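Local structure of luciferase (Lingulodinium polyedrum, 1VPR) at residues A[281-293]-A[297-309]. The protein emits flashes of blue light by oxidising dinoflagellate luciferin with molecular oxygen, this chain being the third of its three homologous luciferase domains. Numbering follows the deposited sequence.
Sequences PVGPYTFMRQATE and KISFVFYVKVSND
Strands 285-293 and 297-307 pair antiparallel from Phe287-Val304 to Glu293-Ile298, with Met288, Gln290 and Thr292 in hydrogen-bonded pairs with Tyr303, Val301 and Ser299. Beyond Met288-Tyr303, Lys305 N still reaches Thr286 O at 2.8 Å, and a water continues the link from Thr286 N to Lys305 O. The face carrying Phe287, Arg289 and Ala291 is rich in aromatic rings. Val304 CG2 sits over the Phe287 ring, 4.1 Å from its centroid, as a CH-pi contact. Next along, Arg289 starts with CG anti to its amide nitrogen (chi1 -178°), which lays CG over the face of Phe302, 3.9 Å from the centroid. CD passes 3.7 Å from Phe300 CD2, and the bend beyond it, at chi3, turns the guanidinium, whose NH1 forms a salt bridge with Asp103. Phe300 also leans on Ala291, CE2 to CB 3.6 Å. Helix 87-100 packs on this side, through Thr93 on Phe287 and Leu96 on Phe302. On the other face Gln290 stretches past Val301, its NE2 3.6 Å from Val301 CG2, to take a hydrogen bond from Tyr303 OH at OE1 (2.7 Å). The hydroxyl approaches from above the amide plane, while OE1 lies in the plane of the tyrosine ring, at its edge; Arg277 NE also binds OE1, so two donors hold this buried oxygen. Selenomethionine Met288 runs beside the Tyr303 ring, SE obliquely 4.7 Å from its centroid, a Met-aromatic contact. This is a beta hairpin of the calycin beta barrel of the catalytic domain, whose second strand, the last of the barrel, pairs with the first, strand 163-169.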
ATOM      1  N   PRO A 281     -18.038  -7.088  10.208  1.00 17.59           N
ATOM      2  CA  PRO A 281     -18.421  -8.491  10.068  1.00 18.84           C
ATOM      3  C   PRO A 281     -19.473  -8.758   8.993  1.00 19.77           C
ATOM      4  O   PRO A 281     -20.279  -7.877   8.657  1.00 17.73           O
ATOM      5  CB  PRO A 281     -18.928  -8.830  11.467  1.00 20.10           C
ATOM      6  CG  PRO A 281     -19.671  -7.563  11.827  1.00 20.79           C
ATOM      7  CD  PRO A 281     -18.716  -6.462  11.360  1.00 17.90           C
ATOM      8  N   VAL A 282     -19.414  -9.958   8.419  1.00 17.73           N
ATOM      9  CA  VAL A 282     -20.392 -10.420   7.431  1.00 19.93           C
ATOM     10  C   VAL A 282     -20.499 -11.919   7.727  1.00 18.98           C
ATOM     11  O   VAL A 282     -19.510 -12.657   7.647  1.00 17.96           O
ATOM     12  CB  VAL A 282     -19.932 -10.248   5.969  1.00 21.45           C
ATOM     13  CG1 VAL A 282     -21.079 -10.657   5.035  1.00 23.70           C
ATOM     14  CG2 VAL A 282     -19.502  -8.799   5.706  1.00 23.17           C
ATOM     15  N   GLY A 283     -21.690 -12.376   8.088  1.00 20.11           N
ATOM     16  CA  GLY A 283     -21.818 -13.783   8.413  1.00 18.86           C
ATOM     17  C   GLY A 283     -20.860 -14.114   9.542  1.00 18.50           C
ATOM     18  O   GLY A 283     -20.726 -13.329  10.489  1.00 17.15           O
ATOM     19  N   PRO A 284     -20.143 -15.245   9.466  1.00 18.05           N
ATOM     20  CA  PRO A 284     -19.200 -15.671  10.506  1.00 16.93           C
ATOM     21  C   PRO A 284     -17.800 -15.099  10.337  1.00 17.52           C
ATOM     22  O   PRO A 284     -16.891 -15.474  11.090  1.00 14.92           O
ATOM     23  CB  PRO A 284     -19.181 -17.177  10.315  1.00 21.11           C
ATOM     24  CG  PRO A 284     -19.089 -17.234   8.786  1.00 20.00           C
ATOM     25  CD  PRO A 284     -20.174 -16.228   8.366  1.00 20.48           C
ATOM     26  N   TYR A 285     -17.632 -14.207   9.362  1.00 16.45           N
ATOM     27  CA  TYR A 285     -16.316 -13.611   9.038  1.00 17.11           C
ATOM     28  C   TYR A 285     -16.157 -12.137   9.290  1.00 16.79           C
ATOM     29  O   TYR A 285     -17.125 -11.424   9.547  1.00 16.67           O
ATOM     30  CB  TYR A 285     -16.001 -13.799   7.550  1.00 15.27           C
ATOM     31  CG  TYR A 285     -16.037 -15.226   7.101  1.00 17.50           C
ATOM     32  CD1 TYR A 285     -15.213 -16.179   7.701  1.00 16.76           C
ATOM     33  CD2 TYR A 285     -16.892 -15.635   6.066  1.00 17.23           C
ATOM     34  CE1 TYR A 285     -15.237 -17.514   7.283  1.00 17.54           C
ATOM     35  CE2 TYR A 285     -16.916 -16.990   5.639  1.00 19.13           C
ATOM     36  CZ  TYR A 285     -16.084 -17.908   6.262  1.00 17.85           C
ATOM     37  OH  TYR A 285     -16.116 -19.240   5.899  1.00 17.26           O
ATOM     38  N   THR A 286     -14.904 -11.683   9.187  1.00 15.87           N
ATOM     39  CA  THR A 286     -14.604 -10.269   9.307  1.00 15.74           C
ATOM     40  C   THR A 286     -13.995  -9.865   7.964  1.00 16.21           C
ATOM     41  O   THR A 286     -13.092 -10.525   7.463  1.00 14.81           O
ATOM     42  CB  THR A 286     -13.587  -9.974  10.441  1.00 15.64           C
ATOM     43  OG1 THR A 286     -14.164 -10.332  11.707  1.00 15.76           O
ATOM     44  CG2 THR A 286     -13.234  -8.466  10.464  1.00 17.05           C
ATOM     45  N   PHE A 287     -14.507  -8.795   7.369  1.00 16.00           N
ATOM     46  CA  PHE A 287     -13.988  -8.327   6.107  1.00 15.41           C
ATOM     47  C   PHE A 287     -13.380  -6.941   6.266  1.00 15.21           C
ATOM     48  O   PHE A 287     -13.652  -6.231   7.232  1.00 15.98           O
ATOM     49  CB  PHE A 287     -15.099  -8.230   5.040  1.00 14.38           C
ATOM     50  CG  PHE A 287     -15.476  -9.548   4.417  1.00 15.13           C
ATOM     51  CD1 PHE A 287     -16.230 -10.486   5.127  1.00 16.38           C
ATOM     52  CD2 PHE A 287     -15.092  -9.843   3.116  1.00 14.33           C
ATOM     53  CE1 PHE A 287     -16.588 -11.688   4.543  1.00 16.32           C
ATOM     54  CE2 PHE A 287     -15.446 -11.050   2.529  1.00 16.04           C
ATOM     55  CZ  PHE A 287     -16.193 -11.970   3.239  1.00 14.14           C
HETATM   56  N   MSE A 288     -12.558  -6.565   5.299  1.00 13.72           N
HETATM   57  CA  MSE A 288     -11.971  -5.251   5.296  1.00 15.57           C
HETATM   58  C   MSE A 288     -12.218  -4.691   3.916  1.00 14.74           C
HETATM   59  O   MSE A 288     -11.933  -5.354   2.921  1.00 13.51           O
HETATM   60  CB  MSE A 288     -10.448  -5.292   5.557  1.00 17.39           C
HETATM   61  CG  MSE A 288      -9.800  -3.950   5.233  1.00 18.47           C
HETATM   62 SE   MSE A 288      -7.898  -3.852   5.653  1.00 28.39          SE
HETATM   63  CE  MSE A 288      -8.079  -3.488   7.454  1.00 17.27           C
ATOM     64  N   ARG A 289     -12.755  -3.479   3.847  1.00 14.12           N
ATOM     65  CA  ARG A 289     -12.963  -2.859   2.561  1.00 15.24           C
ATOM     66  C   ARG A 289     -12.058  -1.653   2.452  1.00 15.09           C
ATOM     67  O   ARG A 289     -12.059  -0.777   3.309  1.00 16.51           O
ATOM     68  CB  ARG A 289     -14.419  -2.412   2.344  1.00 15.16           C
ATOM     69  CG  ARG A 289     -14.624  -1.797   0.944  1.00 15.12           C
ATOM     70  CD  ARG A 289     -16.016  -1.156   0.776  1.00 15.68           C
ATOM     71  NE  ARG A 289     -16.196   0.008   1.657  1.00 17.24           N
ATOM     72  CZ  ARG A 289     -17.386   0.524   1.981  1.00 19.45           C
ATOM     73  NH1 ARG A 289     -17.464   1.576   2.782  1.00 18.00           N
ATOM     74  NH2 ARG A 289     -18.505  -0.021   1.513  1.00 18.66           N
ATOM     75  N   GLN A 290     -11.268  -1.633   1.389  1.00 15.62           N
ATOM     76  CA  GLN A 290     -10.358  -0.526   1.112  1.00 15.27           C
ATOM     77  C   GLN A 290     -10.973   0.274  -0.043  1.00 14.69           C
ATOM     78  O   GLN A 290     -11.335  -0.297  -1.069  1.00 16.46           O
ATOM     79  CB  GLN A 290      -9.011  -1.104   0.679  1.00 17.17           C
ATOM     80  CG  GLN A 290      -7.942  -0.098   0.293  1.00 15.74           C
ATOM     81  CD  GLN A 290      -6.643  -0.786  -0.041  1.00 18.24           C
ATOM     82  OE1 GLN A 290      -6.072  -1.501   0.792  1.00 14.52           O
ATOM     83  NE2 GLN A 290      -6.167  -0.582  -1.266  1.00 17.29           N
ATOM     84  N   ALA A 291     -11.092   1.591   0.112  1.00 15.06           N
ATOM     85  CA  ALA A 291     -11.673   2.415  -0.932  1.00 14.37           C
ATOM     86  C   ALA A 291     -10.723   3.575  -1.205  1.00 13.18           C
ATOM     87  O   ALA A 291     -10.479   4.404  -0.318  1.00 11.80           O
ATOM     88  CB  ALA A 291     -13.064   2.944  -0.479  1.00 13.33           C
ATOM     89  N   THR A 292     -10.202   3.627  -2.426  1.00 14.36           N
ATOM     90  CA  THR A 292      -9.265   4.668  -2.844  1.00 17.04           C
ATOM     91  C   THR A 292      -9.877   5.532  -3.941  1.00 19.60           C
ATOM     92  O   THR A 292     -10.428   5.011  -4.909  1.00 19.29           O
ATOM     93  CB  THR A 292      -7.991   4.054  -3.402  1.00 18.60           C
ATOM     94  OG1 THR A 292      -7.484   3.093  -2.470  1.00 18.42           O
ATOM     95  CG2 THR A 292      -6.932   5.129  -3.627  1.00 16.78           C
ATOM     96  N   GLU A 293      -9.749   6.847  -3.804  1.00 20.10           N
ATOM     97  CA  GLU A 293     -10.342   7.760  -4.783  1.00 20.95           C
ATOM     98  C   GLU A 293      -9.439   8.868  -5.287  1.00 19.08           C
ATOM     99  O   GLU A 293      -8.651   9.448  -4.539  1.00 17.96           O
ATOM    100  CB  GLU A 293     -11.607   8.408  -4.197  1.00 21.96           C
ATOM    101  CG  GLU A 293     -12.473   9.200  -5.200  1.00 22.43           C
ATOM    102  CD  GLU A 293     -12.052  10.659  -5.401  1.00 23.77           C
ATOM    103  OE1 GLU A 293     -12.687  11.335  -6.252  1.00 24.62           O
ATOM    104  OE2 GLU A 293     -11.109  11.135  -4.718  1.00 22.85           O
ATOM    105  N   LYS A 297     -13.017   8.927  -9.309  1.00 20.00           N
ATOM    106  CA  LYS A 297     -13.046   7.491  -9.524  1.00 20.00           C
ATOM    107  C   LYS A 297     -12.644   6.734  -8.270  1.00 20.00           C
ATOM    108  O   LYS A 297     -11.523   6.891  -7.777  1.00 20.00           O
ATOM    109  CB  LYS A 297     -12.085   7.132 -10.679  1.00 20.00           C
ATOM    110  CG  LYS A 297     -11.977   5.633 -10.925  1.00 20.00           C
ATOM    111  CD  LYS A 297     -11.045   5.283 -12.083  1.00 20.00           C
ATOM    112  CE  LYS A 297     -11.135   3.814 -12.494  1.00 20.00           C
ATOM    113  NZ  LYS A 297     -10.259   3.475 -13.623  1.00 20.00           N
ATOM    114  N   ILE A 298     -13.518   5.941  -7.777  1.00 22.00           N
ATOM    115  CA  ILE A 298     -13.281   5.163  -6.569  1.00 22.94           C
ATOM    116  C   ILE A 298     -12.963   3.719  -6.913  1.00 22.14           C
ATOM    117  O   ILE A 298     -13.728   3.082  -7.635  1.00 21.22           O
ATOM    118  CB  ILE A 298     -14.513   5.151  -5.651  1.00 22.72           C
ATOM    119  CG1 ILE A 298     -14.862   6.582  -5.241  1.00 25.65           C
ATOM    120  CG2 ILE A 298     -14.220   4.302  -4.405  1.00 23.20           C
ATOM    121  CD1 ILE A 298     -16.125   6.697  -4.416  1.00 26.85           C
ATOM    122  N   SER A 299     -11.838   3.208  -6.405  1.00 21.40           N
ATOM    123  CA  SER A 299     -11.434   1.806  -6.632  1.00 21.04           C
ATOM    124  C   SER A 299     -11.505   1.045  -5.296  1.00 19.97           C
ATOM    125  O   SER A 299     -10.920   1.505  -4.312  1.00 19.45           O
ATOM    126  CB  SER A 299     -10.001   1.738  -7.153  1.00 22.27           C
ATOM    127  OG  SER A 299      -9.867   2.403  -8.391  1.00 25.02           O
ATOM    128  N   PHE A 300     -12.209  -0.097  -5.269  1.00 18.93           N
ATOM    129  CA  PHE A 300     -12.354  -0.912  -4.061  1.00 18.79           C
ATOM    130  C   PHE A 300     -11.508  -2.188  -4.029  1.00 17.89           C
ATOM    131  O   PHE A 300     -11.315  -2.851  -5.052  1.00 18.42           O
ATOM    132  CB  PHE A 300     -13.821  -1.349  -3.852  1.00 18.82           C
ATOM    133  CG  PHE A 300     -14.782  -0.214  -3.651  1.00 20.49           C
ATOM    134  CD1 PHE A 300     -15.514   0.301  -4.728  1.00 20.16           C
ATOM    135  CD2 PHE A 300     -14.941   0.354  -2.394  1.00 18.60           C
ATOM    136  CE1 PHE A 300     -16.382   1.364  -4.547  1.00 20.58           C
ATOM    137  CE2 PHE A 300     -15.814   1.424  -2.204  1.00 20.89           C
ATOM    138  CZ  PHE A 300     -16.531   1.927  -3.278  1.00 21.87           C
ATOM    139  N   VAL A 301     -10.988  -2.510  -2.843  1.00 16.78           N
ATOM    140  CA  VAL A 301     -10.233  -3.741  -2.637  1.00 14.15           C
ATOM    141  C   VAL A 301     -10.913  -4.363  -1.423  1.00 13.57           C
ATOM    142  O   VAL A 301     -11.182  -3.663  -0.435  1.00 14.87           O
ATOM    143  CB  VAL A 301      -8.713  -3.482  -2.313  1.00 12.14           C
ATOM    144  CG1 VAL A 301      -8.008  -4.822  -2.046  1.00 12.91           C
ATOM    145  CG2 VAL A 301      -8.043  -2.781  -3.487  1.00 13.73           C
ATOM    146  N   PHE A 302     -11.245  -5.651  -1.504  1.00 14.49           N
ATOM    147  CA  PHE A 302     -11.864  -6.349  -0.369  1.00 12.90           C
ATOM    148  C   PHE A 302     -10.959  -7.473   0.092  1.00 14.15           C
ATOM    149  O   PHE A 302     -10.375  -8.190  -0.745  1.00 14.27           O
ATOM    150  CB  PHE A 302     -13.225  -6.962  -0.740  1.00 12.41           C
ATOM    151  CG  PHE A 302     -14.328  -5.949  -0.905  1.00 13.04           C
ATOM    152  CD1 PHE A 302     -14.471  -5.249  -2.097  1.00 13.42           C
ATOM    153  CD2 PHE A 302     -15.210  -5.691   0.136  1.00 12.84           C
ATOM    154  CE1 PHE A 302     -15.479  -4.308  -2.252  1.00 15.21           C
ATOM    155  CE2 PHE A 302     -16.221  -4.757  -0.011  1.00 15.12           C
ATOM    156  CZ  PHE A 302     -16.355  -4.064  -1.208  1.00 12.75           C
ATOM    157  N   TYR A 303     -10.861  -7.634   1.415  1.00 13.20           N
ATOM    158  CA  TYR A 303     -10.047  -8.688   2.035  1.00 12.74           C
ATOM    159  C   TYR A 303     -10.897  -9.393   3.070  1.00 13.57           C
ATOM    160  O   TYR A 303     -11.791  -8.780   3.685  1.00 13.58           O
ATOM    161  CB  TYR A 303      -8.850  -8.110   2.810  1.00 13.54           C
ATOM    162  CG  TYR A 303      -8.014  -7.060   2.097  1.00 13.14           C
ATOM    163  CD1 TYR A 303      -8.387  -5.711   2.098  1.00  9.87           C
ATOM    164  CD2 TYR A 303      -6.812  -7.402   1.508  1.00  9.93           C
ATOM    165  CE1 TYR A 303      -7.557  -4.729   1.529  1.00 11.55           C
ATOM    166  CE2 TYR A 303      -5.969  -6.428   0.941  1.00 12.35           C
ATOM    167  CZ  TYR A 303      -6.349  -5.097   0.962  1.00 13.00           C
ATOM    168  OH  TYR A 303      -5.485  -4.142   0.453  1.00 14.13           O
ATOM    169  N   VAL A 304     -10.622 -10.671   3.286  1.00 11.00           N
ATOM    170  CA  VAL A 304     -11.337 -11.412   4.316  1.00 11.55           C
ATOM    171  C   VAL A 304     -10.283 -11.798   5.369  1.00 13.70           C
ATOM    172  O   VAL A 304      -9.149 -12.154   5.031  1.00 14.34           O
ATOM    173  CB  VAL A 304     -12.059 -12.669   3.747  1.00 13.27           C
ATOM    174  CG1 VAL A 304     -11.042 -13.654   3.121  1.00 12.21           C
ATOM    175  CG2 VAL A 304     -12.834 -13.353   4.866  1.00 10.57           C
ATOM    176  N   LYS A 305     -10.632 -11.694   6.647  1.00 14.54           N
ATOM    177  CA  LYS A 305      -9.674 -12.007   7.702  1.00 13.14           C
ATOM    178  C   LYS A 305      -9.526 -13.523   7.901  1.00 14.53           C
ATOM    179  O   LYS A 305     -10.487 -14.215   8.261  1.00 13.62           O
ATOM    180  CB  LYS A 305     -10.100 -11.341   9.010  1.00 14.66           C
ATOM    181  CG  LYS A 305      -8.913 -11.080   9.914  1.00 14.28           C
ATOM    182  CD  LYS A 305      -9.310 -10.574  11.273  1.00 13.92           C
ATOM    183  CE  LYS A 305      -8.066 -10.161  12.020  1.00 13.94           C
ATOM    184  NZ  LYS A 305      -8.410  -9.578  13.360  1.00 12.86           N
ATOM    185  N   VAL A 306      -8.328 -14.047   7.652  1.00 12.59           N
ATOM    186  CA  VAL A 306      -8.118 -15.488   7.790  1.00 12.79           C
ATOM    187  C   VAL A 306      -7.453 -15.853   9.123  1.00 14.74           C
ATOM    188  O   VAL A 306      -7.488 -17.016   9.549  1.00 15.14           O
ATOM    189  CB  VAL A 306      -7.314 -16.055   6.575  1.00 12.34           C
ATOM    190  CG1 VAL A 306      -8.117 -15.830   5.258  1.00 12.70           C
ATOM    191  CG2 VAL A 306      -5.938 -15.381   6.465  1.00 13.95           C
ATOM    192  N   SER A 307      -6.890 -14.866   9.815  1.00 14.12           N
ATOM    193  CA  SER A 307      -6.243 -15.143  11.102  1.00 14.64           C
ATOM    194  C   SER A 307      -6.021 -13.904  11.944  1.00 14.18           C
ATOM    195  O   SER A 307      -5.763 -12.849  11.401  1.00 14.25           O
ATOM    196  CB  SER A 307      -4.869 -15.772  10.872  1.00 14.48           C
ATOM    197  OG  SER A 307      -4.296 -16.115  12.124  1.00 14.04           O
ATOM    198  N   ASN A 308      -6.098 -14.037  13.271  1.00 12.00           N
ATOM    199  CA  ASN A 308      -5.819 -12.915  14.160  1.00 12.76           C
ATOM    200  C   ASN A 308      -4.295 -12.737  14.312  1.00 14.56           C
ATOM    201  O   ASN A 308      -3.832 -11.757  14.880  1.00 16.44           O
ATOM    202  CB  ASN A 308      -6.402 -13.159  15.552  1.00 13.71           C
ATOM    203  CG  ASN A 308      -7.891 -12.928  15.610  1.00 15.08           C
ATOM    204  OD1 ASN A 308      -8.439 -12.145  14.827  1.00 13.31           O
ATOM    205  ND2 ASN A 308      -8.561 -13.593  16.556  1.00 15.84           N
ATOM    206  N   ASP A 309      -3.520 -13.683  13.789  1.00 12.55           N
ATOM    207  CA  ASP A 309      -2.069 -13.649  13.887  1.00 14.06           C
ATOM    208  C   ASP A 309      -1.421 -13.262  12.559  1.00 15.97           C
ATOM    209  O   ASP A 309      -1.588 -13.961  11.540  1.00 14.71           O
ATOM    210  CB  ASP A 309      -1.575 -15.039  14.316  1.00 15.70           C
ATOM    211  CG  ASP A 309      -0.095 -15.080  14.595  1.00 17.79           C
ATOM    212  OD1 ASP A 309       0.383 -16.173  14.957  1.00 22.15           O
ATOM    213  OD2 ASP A 309       0.588 -14.038  14.470  1.00 17.66           O
TER
HETATM  214  O   HOH W   1     -12.893 -13.737   9.363  1.00 12.63           O
HETATM  215  O   HOH W   2      -8.635   0.786  -3.065  1.00 18.32           O